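Local coordinates for Asp/Glu-specific dipeptidyl-peptidase (Flavobacterium psychrophilum, PDB 5JXF), which removes dipeptides from the N-terminus of oligopeptides as a serine peptidase strictly selective for aspartate or glutamate at the P1 position, at residues A[238-243]-A[708-713]; A[299-304]-A[349-354]; A[313-318]-A[467-472]; A[385-390]-A[562-567]. All coordinates share one frame; numbering follows the deposited sequence.

Contact 1 (A[238-243]-A[708-713])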
loop_
_atom_site.group_PDB
_atom_site.type_symbol
_atom_site.label_atom_id
_atom_site.label_comp_id
_atom_site.label_asym_id
_atom_site.label_seq_id
_atom_site.Cartn_x
_atom_site.Cartn_y
_atom_site.Cartn_z
ATOM N N PHE A 238 12.295 -9.679 -18.442
ATOM C CA PHE A 238 12.978 -10.671 -19.268
ATOM C C PHE A 238 14.045 -10.093 -20.200
ATOM O O PHE A 238 14.058 -8.898 -20.489
ATOM C CB PHE A 238 11.960 -11.465 -20.096
ATOM C CG PHE A 238 11.514 -10.779 -21.353
ATOM C CD1 PHE A 238 10.471 -9.860 -21.330
ATOM C CD2 PHE A 238 12.129 -11.071 -22.566
ATOM C CE1 PHE A 238 10.053 -9.231 -22.498
ATOM C CE2 PHE A 238 11.738 -10.458 -23.729
ATOM C CZ PHE A 238 10.677 -9.531 -23.704
ATOM N N SER A 239 14.946 -10.960 -20.659
ATOM C CA SER A 239 15.864 -10.608 -21.743
ATOM C C SER A 239 16.274 -11.896 -22.466
ATOM O O SER A 239 16.082 -12.987 -21.945
ATOM C CB SER A 239 17.087 -9.852 -21.222
ATOM O OG SER A 239 17.794 -10.621 -20.262
ATOM N N MET A 240 16.794 -11.761 -23.677
ATOM C CA MET A 240 17.096 -12.924 -24.501
ATOM C C MET A 240 18.536 -12.927 -24.954
ATOM O O MET A 240 19.089 -11.901 -25.340
ATOM C CB MET A 240 16.175 -12.988 -25.711
ATOM C CG MET A 240 14.725 -13.273 -25.341
ATOM S SD MET A 240 13.653 -13.531 -26.759
ATOM C CE MET A 240 12.136 -14.076 -25.965
ATOM N N PHE A 241 19.135 -14.106 -24.889
ATOM C CA PHE A 241 20.519 -14.290 -25.296
ATOM C C PHE A 241 20.576 -15.460 -26.259
ATOM O O PHE A 241 19.577 -16.172 -26.407
ATOM C CB PHE A 241 21.398 -14.534 -24.070
ATOM C CG PHE A 241 21.615 -13.305 -23.223
ATOM C CD1 PHE A 241 20.640 -12.874 -22.330
ATOM C CD2 PHE A 241 22.789 -12.567 -23.332
ATOM C CE1 PHE A 241 20.847 -11.751 -21.561
ATOM C CE2 PHE A 241 23.002 -11.445 -22.559
ATOM C CZ PHE A 241 22.031 -11.038 -21.674
ATOM N N ARG A 242 21.714 -15.666 -26.929
ATOM C CA ARG A 242 21.854 -16.846 -27.782
ATOM C C ARG A 242 23.196 -17.528 -27.522
ATOM O O ARG A 242 24.229 -16.875 -27.530
ATOM C CB ARG A 242 21.730 -16.502 -29.267
ATOM C CG ARG A 242 21.776 -17.756 -30.153
ATOM C CD ARG A 242 21.871 -17.439 -31.621
ATOM N NE ARG A 242 20.873 -16.452 -32.017
ATOM C CZ ARG A 242 19.596 -16.741 -32.243
ATOM N NH1 ARG A 242 19.166 -17.991 -32.098
ATOM N NH2 ARG A 242 18.751 -15.778 -32.596
ATOM N N VAL A 243 23.163 -18.827 -27.259
ATOM C CA VAL A 243 24.380 -19.560 -26.946
ATOM C C VAL A 243 25.059 -19.923 -28.278
ATOM O O VAL A 243 24.406 -20.363 -29.214
ATOM C CB VAL A 243 24.092 -20.829 -26.123
ATOM C CG1 VAL A 243 25.409 -21.589 -25.798
ATOM C CG2 VAL A 243 23.337 -20.495 -24.854
ATOM N N PHE A 708 4.263 -11.196 -26.398
ATOM C CA PHE A 708 3.652 -9.909 -26.744
ATOM C C PHE A 708 4.697 -8.787 -26.839
ATOM O O PHE A 708 4.690 -7.994 -27.778
ATOM C CB PHE A 708 2.577 -9.524 -25.715
ATOM C CG PHE A 708 1.985 -8.160 -25.933
ATOM C CD1 PHE A 708 0.935 -7.974 -26.832
ATOM C CD2 PHE A 708 2.464 -7.064 -25.239
ATOM C CE1 PHE A 708 0.384 -6.711 -27.035
ATOM C CE2 PHE A 708 1.908 -5.801 -25.428
ATOM C CZ PHE A 708 0.868 -5.621 -26.334
ATOM N N ILE A 709 5.601 -8.723 -25.872
ATOM C CA ILE A 709 6.566 -7.641 -25.877
ATOM C C ILE A 709 7.577 -7.843 -27.021
ATOM O O ILE A 709 7.887 -6.906 -27.756
ATOM C CB ILE A 709 7.277 -7.541 -24.535
ATOM C CG1 ILE A 709 6.294 -7.062 -23.468
ATOM C CG2 ILE A 709 8.461 -6.591 -24.626
ATOM C CD1 ILE A 709 5.911 -5.589 -23.631
ATOM N N VAL A 710 8.067 -9.069 -27.182
ATOM C CA VAL A 710 8.952 -9.395 -28.297
ATOM C C VAL A 710 8.308 -9.031 -29.642
ATOM O O VAL A 710 8.943 -8.471 -30.558
ATOM C CB VAL A 710 9.305 -10.901 -28.292
ATOM C CG1 VAL A 710 10.102 -11.253 -29.532
ATOM C CG2 VAL A 710 10.046 -11.265 -27.009
ATOM N N ASP A 711 7.023 -9.336 -29.737
ATOM C CA ASP A 711 6.310 -9.275 -30.994
ATOM C C ASP A 711 5.661 -7.910 -31.255
ATOM O O ASP A 711 6.100 -7.168 -32.138
ATOM C CB ASP A 711 5.250 -10.376 -31.009
ATOM C CG ASP A 711 4.543 -10.495 -32.323
ATOM O OD1 ASP A 711 4.677 -9.591 -33.170
ATOM O OD2 ASP A 711 3.842 -11.512 -32.507
ATOM N N LYS A 712 4.592 -7.602 -30.521
ATOM C CA LYS A 712 3.802 -6.403 -30.813
ATOM C C LYS A 712 4.575 -5.130 -30.510
ATOM O O LYS A 712 4.430 -4.134 -31.211
ATOM C CB LYS A 712 2.493 -6.413 -30.029
ATOM C CG LYS A 712 1.466 -7.384 -30.581
ATOM C CD LYS A 712 0.847 -6.841 -31.883
ATOM C CE LYS A 712 -0.252 -7.757 -32.374
ATOM N NZ LYS A 712 0.226 -9.170 -32.352
ATOM N N PHE A 713 5.414 -5.173 -29.475
ATOM C CA PHE A 713 6.101 -3.972 -29.035
ATOM C C PHE A 713 7.394 -3.756 -29.823
ATOM O O PHE A 713 7.618 -2.672 -30.367
ATOM C CB PHE A 713 6.381 -4.036 -27.527
ATOM C CG PHE A 713 7.082 -2.815 -26.979
ATOM C CD1 PHE A 713 6.371 -1.678 -26.648
ATOM C CD2 PHE A 713 8.463 -2.815 -26.789
ATOM C CE1 PHE A 713 7.015 -0.552 -26.144
ATOM C CE2 PHE A 713 9.121 -1.698 -26.295
ATOM C CZ PHE A 713 8.396 -0.564 -25.958
#
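V710 and I709 press on F238 from a helix whose next residue, D711, is firmly held: its OD2 takes a salt bridge from K717 NZ and a hydrogen bond with Y641 OH. The fold is the chymotrypsin-like double barrel of the S46 peptidases. Helix 703-713 follows directly on strand 698-702 of the second barrel and packs on strand 239-245 of the first, so the contact ties one half of the catalytic domain to the other. Only hydrocarbon meets across it, as suits a fully buried joint. F238 holds its CG between the backbone N and the carbonyl carbon (chi1 82°), which swings the ring to the helix. There I709 CG2 lies at the ring edge, in plane, 3.7 Å from F238 CE1, while I709 CG1 leads away. V710 CG2 comes obliquely to the far end of the ring, 3.8 Å from F238 CE2. F238 directly follows D237, assigned to the charge relay by similarity, so the contact lies beside the probable catalytic site. An alanine here is likely to open a gap between the start of the strand and the helix and leave I709 CG2 and V710 CG2 without the ring they pack on. M240, extended beyond CG, crosses V710 at about a right angle, and its CE reaches 3.7 Å from V710 CG2, the methyl that F238 also touches.

Contact 2 (A[299-304]-A[349-354])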
loop_
_atom_site.group_PDB
_atom_site.type_symbol
_atom_site.label_atom_id
_atom_site.label_comp_id
_atom_site.label_asym_id
_atom_site.label_seq_id
_atom_site.Cartn_x
_atom_site.Cartn_y
_atom_site.Cartn_z
ATOM N N ALA A 299 17.979 -15.176 15.666
ATOM C CA ALA A 299 18.004 -13.996 16.527
ATOM C C ALA A 299 19.125 -13.044 16.126
ATOM O O ALA A 299 18.945 -11.832 16.150
ATOM C CB ALA A 299 18.139 -14.394 17.998
ATOM N N GLN A 300 20.271 -13.590 15.734
ATOM C CA GLN A 300 21.390 -12.755 15.308
ATOM C C GLN A 300 21.063 -12.024 14.008
ATOM O O GLN A 300 21.455 -10.872 13.803
ATOM C CB GLN A 300 22.656 -13.596 15.133
ATOM C CG GLN A 300 23.887 -12.772 14.780
ATOM C CD GLN A 300 25.075 -13.626 14.370
ATOM O OE1 GLN A 300 24.914 -14.748 13.902
ATOM N NE2 GLN A 300 26.278 -13.102 14.572
ATOM N N ILE A 301 20.355 -12.709 13.121
ATOM C CA ILE A 301 19.960 -12.116 11.860
ATOM C C ILE A 301 19.039 -10.947 12.144
ATOM O O ILE A 301 19.282 -9.807 11.741
ATOM C CB ILE A 301 19.236 -13.131 10.944
ATOM C CG1 ILE A 301 20.174 -14.269 10.545
ATOM C CG2 ILE A 301 18.652 -12.425 9.728
ATOM C CD1 ILE A 301 19.455 -15.473 9.945
ATOM N N VAL A 302 17.970 -11.255 12.854
ATOM C CA VAL A 302 16.926 -10.285 13.106
ATOM C C VAL A 302 17.422 -9.127 13.978
ATOM O O VAL A 302 17.197 -7.957 13.656
ATOM C CB VAL A 302 15.729 -10.970 13.771
ATOM C CG1 VAL A 302 14.792 -9.950 14.356
ATOM C CG2 VAL A 302 15.013 -11.849 12.764
ATOM N N ASN A 303 18.121 -9.461 15.059
ATOM C CA ASN A 303 18.495 -8.462 16.052
ATOM C C ASN A 303 19.730 -7.625 15.720
ATOM O O ASN A 303 19.816 -6.481 16.151
ATOM C CB ASN A 303 18.707 -9.122 17.420
ATOM C CG ASN A 303 17.427 -9.706 17.998
ATOM O OD1 ASN A 303 16.338 -9.148 17.833
ATOM N ND2 ASN A 303 17.561 -10.818 18.715
ATOM N N GLU A 304 20.695 -8.151 14.971
ATOM C CA GLU A 304 21.905 -7.347 14.805
ATOM C C GLU A 304 22.580 -7.316 13.438
ATOM O O GLU A 304 23.033 -6.248 13.028
ATOM C CB GLU A 304 22.926 -7.766 15.863
ATOM C CG GLU A 304 22.845 -9.220 16.274
ATOM C CD GLU A 304 23.178 -9.410 17.739
ATOM O OE1 GLU A 304 23.257 -8.387 18.463
ATOM O OE2 GLU A 304 23.360 -10.575 18.161
ATOM N N ILE A 349 14.902 -5.971 4.803
ATOM C CA ILE A 349 13.782 -5.337 5.504
ATOM C C ILE A 349 12.631 -6.345 5.617
ATOM O O ILE A 349 12.195 -6.670 6.725
ATOM C CB ILE A 349 13.352 -4.042 4.789
ATOM C CG1 ILE A 349 14.461 -2.996 4.942
ATOM C CG2 ILE A 349 11.987 -3.521 5.295
ATOM C CD1 ILE A 349 14.295 -1.769 4.079
ATOM N N GLY A 350 12.210 -6.898 4.477
ATOM C CA GLY A 350 11.159 -7.901 4.448
ATOM C C GLY A 350 11.455 -9.152 5.246
ATOM O O GLY A 350 10.583 -9.699 5.916
ATOM N N GLU A 351 12.700 -9.611 5.167
ATOM C CA GLU A 351 13.094 -10.824 5.850
ATOM C C GLU A 351 13.005 -10.646 7.363
ATOM O O GLU A 351 12.440 -11.488 8.062
ATOM C CB GLU A 351 14.509 -11.225 5.434
ATOM C CG GLU A 351 15.043 -12.413 6.186
ATOM C CD GLU A 351 16.450 -12.817 5.727
ATOM O OE1 GLU A 351 17.428 -12.084 6.033
ATOM O OE2 GLU A 351 16.557 -13.853 5.028
ATOM N N SER A 352 13.565 -9.550 7.867
ATOM C CA SER A 352 13.469 -9.247 9.290
ATOM C C SER A 352 12.005 -9.043 9.697
ATOM O O SER A 352 11.592 -9.462 10.783
ATOM C CB SER A 352 14.301 -8.007 9.643
ATOM O OG SER A 352 15.682 -8.239 9.411
ATOM N N GLN A 353 11.225 -8.429 8.806
ATOM C CA GLN A 353 9.799 -8.191 9.050
ATOM C C GLN A 353 9.028 -9.502 9.202
ATOM O O GLN A 353 8.328 -9.699 10.194
ATOM C CB GLN A 353 9.190 -7.345 7.920
ATOM C CG GLN A 353 7.760 -6.873 8.184
ATOM C CD GLN A 353 7.275 -5.832 7.176
ATOM O OE1 GLN A 353 8.037 -4.965 6.740
ATOM N NE2 GLN A 353 5.997 -5.920 6.800
ATOM N N GLY A 354 9.171 -10.402 8.228
ATOM C CA GLY A 354 8.473 -11.680 8.245
ATOM C C GLY A 354 8.901 -12.639 9.347
ATOM O O GLY A 354 8.093 -13.426 9.837
#
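I301 and E351 make the one close side-chain approach, and it is apolar against polar: I301 CG2 lies 3.9 Å from E351 OE1, the two side chains crossing at about a right angle. E351 gets there with CG anti to the backbone N (chi1 175°) and an extended chain, which carries the carboxylate over toward I301 and helix 295-325. The second kind of contact is backbone proximity. V302 CA and S352 CA are 5.3 Å apart, a closeness that a small residue such as serine permits, and S352 OG sits 4.4 Å from V302 CA. These segments belong to a helical hairpin, in which helix 295-325 turns back into helix 328-357 within the alpha-helical domain of the S46 peptidase. Polar bonds form the third group, and they run to residues just beside the segments. N306 ND2, on the first helix, hydrogen-bonds to both E351 OE1 and S352 OG, so one amide nitrogen bridges two neighbouring residues of the second helix; S352 OG is also bonded to W348 O, one turn back. E351 lies about 6 Å, side chain to side chain, from R680, the P1-recognition residue by similarity, and its negative charge would probably bear on that arginine's electrostatics.

Contact 3 (A[313-318]-A[467-472])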
loop_
_atom_site.group_PDB
_atom_site.type_symbol
_atom_site.label_atom_id
_atom_site.label_comp_id
_atom_site.label_asym_id
_atom_site.label_seq_id
_atom_site.Cartn_x
_atom_site.Cartn_y
_atom_site.Cartn_z
ATOM N N ARG A 313 23.305 0.267 3.880
ATOM C CA ARG A 313 22.903 0.341 2.472
ATOM C C ARG A 313 21.915 1.489 2.208
ATOM O O ARG A 313 21.935 2.111 1.145
ATOM C CB ARG A 313 22.292 -0.988 2.010
ATOM C CG ARG A 313 23.330 -2.107 1.864
ATOM C CD ARG A 313 22.761 -3.395 1.285
ATOM N NE ARG A 313 23.811 -4.407 1.156
ATOM C CZ ARG A 313 23.962 -5.210 0.105
ATOM N NH1 ARG A 313 23.115 -5.130 -0.920
ATOM N NH2 ARG A 313 24.952 -6.104 0.083
ATOM N N GLU A 314 21.055 1.769 3.178
ATOM C CA GLU A 314 20.067 2.837 3.007
ATOM C C GLU A 314 20.746 4.191 2.784
ATOM O O GLU A 314 20.366 4.952 1.896
ATOM C CB GLU A 314 19.130 2.907 4.219
ATOM C CG GLU A 314 17.968 3.872 4.048
ATOM C CD GLU A 314 18.369 5.313 4.304
ATOM O OE1 GLU A 314 19.289 5.537 5.125
ATOM O OE2 GLU A 314 17.783 6.213 3.662
ATOM N N ALA A 315 21.748 4.488 3.602
ATOM C CA ALA A 315 22.487 5.733 3.461
ATOM C C ALA A 315 23.186 5.788 2.095
ATOM O O ALA A 315 23.119 6.806 1.408
ATOM C CB ALA A 315 23.483 5.882 4.589
ATOM N N ALA A 316 23.832 4.689 1.693
ATOM C CA ALA A 316 24.501 4.619 0.388
ATOM C C ALA A 316 23.544 4.847 -0.782
ATOM O O ALA A 316 23.835 5.620 -1.701
ATOM C CB ALA A 316 25.202 3.268 0.213
ATOM N N LEU A 317 22.413 4.152 -0.749
ATOM C CA LEU A 317 21.435 4.235 -1.820
ATOM C C LEU A 317 20.800 5.622 -1.914
ATOM O O LEU A 317 20.556 6.117 -3.017
ATOM C CB LEU A 317 20.352 3.168 -1.632
ATOM C CG LEU A 317 20.795 1.705 -1.788
ATOM C CD1 LEU A 317 19.729 0.777 -1.246
ATOM C CD2 LEU A 317 21.102 1.377 -3.243
ATOM N N LYS A 318 20.530 6.249 -0.771
ATOM C CA LYS A 318 19.890 7.568 -0.790
ATOM C C LYS A 318 20.785 8.543 -1.548
ATOM O O LYS A 318 20.322 9.268 -2.435
ATOM C CB LYS A 318 19.598 8.071 0.624
ATOM N N PHE A 467 30.906 8.147 0.628
ATOM C CA PHE A 467 32.035 7.928 1.548
ATOM C C PHE A 467 31.842 8.731 2.823
ATOM O O PHE A 467 32.124 8.255 3.923
ATOM C CB PHE A 467 33.375 8.311 0.898
ATOM C CG PHE A 467 34.540 8.384 1.869
ATOM C CD1 PHE A 467 35.280 7.254 2.171
ATOM C CD2 PHE A 467 34.905 9.591 2.462
ATOM C CE1 PHE A 467 36.348 7.322 3.056
ATOM C CE2 PHE A 467 35.966 9.663 3.348
ATOM C CZ PHE A 467 36.691 8.529 3.648
ATOM N N GLU A 468 31.363 9.960 2.663
ATOM C CA GLU A 468 31.191 10.861 3.794
ATOM C C GLU A 468 30.090 10.352 4.718
ATOM O O GLU A 468 30.171 10.519 5.935
ATOM C CB GLU A 468 30.907 12.284 3.291
ATOM C CG GLU A 468 29.917 13.112 4.090
ATOM C CD GLU A 468 29.750 14.515 3.509
ATOM O OE1 GLU A 468 30.555 14.888 2.627
ATOM O OE2 GLU A 468 28.830 15.248 3.937
ATOM N N GLN A 469 29.092 9.681 4.147
ATOM C CA GLN A 469 27.959 9.201 4.932
ATOM C C GLN A 469 28.215 7.839 5.598
ATOM O O GLN A 469 27.720 7.575 6.691
ATOM C CB GLN A 469 26.722 9.129 4.044
ATOM C CG GLN A 469 25.442 8.736 4.757
ATOM C CD GLN A 469 24.947 9.792 5.727
ATOM O OE1 GLN A 469 25.350 9.827 6.891
ATOM N NE2 GLN A 469 24.064 10.656 5.250
ATOM N N LEU A 470 28.989 6.981 4.945
ATOM C CA LEU A 470 29.211 5.619 5.444
ATOM C C LEU A 470 30.300 5.549 6.519
ATOM O O LEU A 470 30.209 4.768 7.470
ATOM C CB LEU A 470 29.569 4.682 4.285
ATOM C CG LEU A 470 28.411 3.868 3.705
ATOM C CD1 LEU A 470 27.156 4.735 3.537
ATOM C CD2 LEU A 470 28.844 3.303 2.384
ATOM N N VAL A 471 31.340 6.357 6.355
ATOM C CA VAL A 471 32.389 6.435 7.358
ATOM C C VAL A 471 31.820 7.007 8.660
ATOM O O VAL A 471 32.219 6.600 9.755
ATOM C CB VAL A 471 33.573 7.282 6.855
ATOM C CG1 VAL A 471 34.582 7.517 7.963
ATOM C CG2 VAL A 471 34.239 6.592 5.671
ATOM N N ALA A 472 30.865 7.929 8.534
ATOM C CA ALA A 472 30.145 8.443 9.687
ATOM C C ALA A 472 29.444 7.311 10.443
ATOM O O ALA A 472 29.511 7.246 11.670
ATOM C CB ALA A 472 29.142 9.499 9.259
#
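L470 reaches across to A315 and A316 with its branched end, and following it outward shows how. About the bond from CA to CB, CG is turned to a chi1 of -97°, clear of a staggered position, and this brings CD1 onto the alanines. CG then forks into two methyls. CD1 wedges against the other helix: it is 3.8 Å from the backbone N of A316, and it also packs on A315 CB at 4.0 Å. CD1 meets A316 CB as well, at 4.1 Å, with CD2 hardly farther from the same methyl. The same leucine touches V411 and N415 of helix 386-415 and T416 just after it, so it fills a junction of three helices. That is the setting of the contact, the bundle of long helices that forms the alpha-helical domain of the S46 peptidases. Segments 313-318 and 467-472 run almost antiparallel, their axes at 168° and 9.1 Å apart at closest approach. Alanines suit so near a pairing, since a single methyl lets the backbones come together; A315 CA and Q469 CA are 6.6 Å apart. Q469 supports the edge of this patch with its aliphatic part: CG is anti to the backbone N (chi1 -176°) and lies 3.5 Å from A315 CB, and the bend at chi2 turns the amide away from the line of the chain. On either flank of the segment in helix 460-477, L473 touches A315 and V466 touches A316.

Contact 4 (A[385-390]-A[562-567])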
loop_
_atom_site.group_PDB
_atom_site.type_symbol
_atom_site.label_atom_id
_atom_site.label_comp_id
_atom_site.label_asym_id
_atom_site.label_seq_id
_atom_site.Cartn_x
_atom_site.Cartn_y
_atom_site.Cartn_z
ATOM N N GLY A 385 22.589 -33.280 21.426
ATOM C CA GLY A 385 22.184 -32.821 22.736
ATOM C C GLY A 385 22.816 -31.501 23.126
ATOM O O GLY A 385 22.165 -30.445 23.136
ATOM N N ASN A 386 24.094 -31.577 23.480
ATOM C CA ASN A 386 24.898 -30.420 23.834
ATOM C C ASN A 386 24.898 -29.332 22.751
ATOM O O ASN A 386 24.952 -28.144 23.071
ATOM C CB ASN A 386 26.328 -30.876 24.125
ATOM C CG ASN A 386 26.493 -31.459 25.530
ATOM O OD1 ASN A 386 25.803 -31.070 26.481
ATOM N ND2 ASN A 386 27.443 -32.368 25.667
ATOM N N LEU A 387 24.820 -29.756 21.485
ATOM C CA LEU A 387 24.736 -28.867 20.314
ATOM C C LEU A 387 24.045 -27.529 20.564
ATOM O O LEU A 387 24.642 -26.471 20.392
ATOM C CB LEU A 387 24.003 -29.580 19.174
ATOM C CG LEU A 387 24.682 -30.794 18.546
ATOM C CD1 LEU A 387 23.777 -31.405 17.484
ATOM C CD2 LEU A 387 26.040 -30.418 17.962
ATOM N N LEU A 388 22.786 -27.587 20.979
ATOM C CA LEU A 388 22.007 -26.377 21.215
ATOM C C LEU A 388 22.667 -25.463 22.252
ATOM O O LEU A 388 22.647 -24.239 22.110
ATOM C CB LEU A 388 20.587 -26.746 21.648
ATOM C CG LEU A 388 19.762 -27.488 20.590
ATOM C CD1 LEU A 388 18.418 -27.932 21.148
ATOM C CD2 LEU A 388 19.563 -26.623 19.348
ATOM N N ALA A 389 23.268 -26.055 23.279
ATOM C CA ALA A 389 23.950 -25.270 24.303
ATOM C C ALA A 389 25.223 -24.637 23.747
ATOM O O ALA A 389 25.511 -23.467 24.013
ATOM C CB ALA A 389 24.267 -26.131 25.514
ATOM N N ASP A 390 25.981 -25.409 22.971
ATOM C CA ASP A 390 27.192 -24.892 22.342
ATOM C C ASP A 390 26.868 -23.732 21.401
ATOM O O ASP A 390 27.536 -22.698 21.421
ATOM C CB ASP A 390 27.929 -26.002 21.588
ATOM C CG ASP A 390 28.544 -27.029 22.518
ATOM O OD1 ASP A 390 29.048 -26.624 23.582
ATOM O OD2 ASP A 390 28.534 -28.236 22.187
ATOM N N ARG A 562 27.098 -28.498 10.771
ATOM C CA ARG A 562 27.218 -29.739 10.015
ATOM C C ARG A 562 26.600 -30.913 10.780
ATOM O O ARG A 562 25.902 -31.745 10.194
ATOM C CB ARG A 562 28.685 -30.030 9.684
ATOM C CG ARG A 562 28.923 -31.365 8.980
ATOM C CD ARG A 562 30.365 -31.516 8.507
ATOM N NE ARG A 562 31.290 -31.732 9.620
ATOM C CZ ARG A 562 32.095 -30.798 10.117
ATOM N NH1 ARG A 562 32.098 -29.582 9.590
ATOM N NH2 ARG A 562 32.901 -31.074 11.134
ATOM N N ILE A 563 26.850 -30.965 12.090
ATOM C CA ILE A 563 26.354 -32.054 12.935
ATOM C C ILE A 563 24.869 -31.894 13.231
ATOM O O ILE A 563 24.115 -32.872 13.258
ATOM C CB ILE A 563 27.121 -32.127 14.260
ATOM C CG1 ILE A 563 28.594 -32.431 14.004
ATOM C CG2 ILE A 563 26.520 -33.179 15.186
ATOM C CD1 ILE A 563 29.410 -32.488 15.273
ATOM N N TYR A 564 24.459 -30.650 13.451
ATOM C CA TYR A 564 23.058 -30.331 13.679
ATOM C C TYR A 564 22.224 -30.793 12.482
ATOM O O TYR A 564 21.126 -31.330 12.652
ATOM C CB TYR A 564 22.890 -28.827 13.918
ATOM C CG TYR A 564 21.526 -28.408 14.421
ATOM C CD1 TYR A 564 20.702 -29.295 15.106
ATOM C CD2 TYR A 564 21.057 -27.121 14.195
ATOM C CE1 TYR A 564 19.454 -28.906 15.557
ATOM C CE2 TYR A 564 19.815 -26.720 14.636
ATOM C CZ TYR A 564 19.014 -27.612 15.314
ATOM O OH TYR A 564 17.776 -27.199 15.751
ATOM N N MET A 565 22.763 -30.595 11.279
ATOM C CA MET A 565 22.095 -31.005 10.042
ATOM C C MET A 565 21.915 -32.521 9.999
ATOM O O MET A 565 20.812 -33.022 9.772
ATOM C CB MET A 565 22.895 -30.529 8.825
ATOM C CG MET A 565 22.175 -30.650 7.478
ATOM S SD MET A 565 20.686 -29.627 7.387
ATOM C CE MET A 565 19.418 -30.889 7.300
ATOM N N LYS A 566 23.009 -33.241 10.234
ATOM C CA LYS A 566 22.993 -34.704 10.269
ATOM C C LYS A 566 22.024 -35.235 11.320
ATOM O O LYS A 566 21.340 -36.235 11.103
ATOM C CB LYS A 566 24.402 -35.241 10.533
ATOM C CG LYS A 566 24.506 -36.755 10.686
ATOM C CD LYS A 566 25.955 -37.166 10.950
ATOM C CE LYS A 566 26.063 -38.574 11.508
ATOM N NZ LYS A 566 25.529 -39.597 10.570
ATOM N N ALA A 567 21.969 -34.554 12.458
ATOM C CA ALA A 567 21.089 -34.954 13.545
ATOM C C ALA A 567 19.639 -34.922 13.096
ATOM O O ALA A 567 18.882 -35.864 13.334
ATOM C CB ALA A 567 21.287 -34.055 14.752
#
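Two helices of the alpha-helical domain cross here, helix 386-415 and helix 547-571, and L387 is the side chain that sinks between them onto I563 and Y564. The short segments run roughly antiparallel, with a crossing angle of -145° and a closest axis approach of 10.8 Å, a spacing that leaves room for branched aliphatic residues rather than alanines. L387 points straight at its partners, and its two methyls divide the work. CD2 meets I563 CG2 at 3.9 Å, the side chains meeting at a slant. CD1 touches the same I563 methyl and also lies against the backbone, 4.0 Å from Y564 CA, just where the tyrosine side chain departs. I563 offers CG2 because this branch stands anti to its backbone N, with CG1 turned the other way (chi1 -63°). G385 has a positive phi, which by itself favours glycine, and Y384 just before it packs on I563 and A567, extending the apolar patch. Helix 360-375 packs beside the pair: F371 stacks edge-to-face with the Y564 ring, F367 and E368 also touch that tyrosine, and Q372 meets L388. A long aromatic fits Y564's place, since its ring spans from helix 360-375 to L388 and its hydroxyl end reaches that leucine. L388 CD2 comes obliquely to the ring, 4.2 Å from Y564 CZ and 4.1 Å from Y564 OH.

Overall arrangement
Contacts 1 and 2 are buried, whereas 3 and 4 are only partly so. Contact 1 stands alone in the barrel part, strand against helix, its centre 37 Å from contacts 2 and 3 and 49 Å from contact 4. The others join helices. Contacts 2 and 3 both use helix 295-325, with centres 21 Å apart, and helix 386-415, which provides one side of contact 4, also touches residues in 2 and 3. Chemistry follows place: aromatic, sulfur-bearing and aliphatic groups beside the probable charge relay in contact 1; a carboxylate close to the arginine thought to set P1 specificity, with a serine hydroxyl beside it, in 2; a leucine and a glutamine on alanines in the closer pair of 3; leucines on isoleucine and tyrosine in the wider crossing of 4.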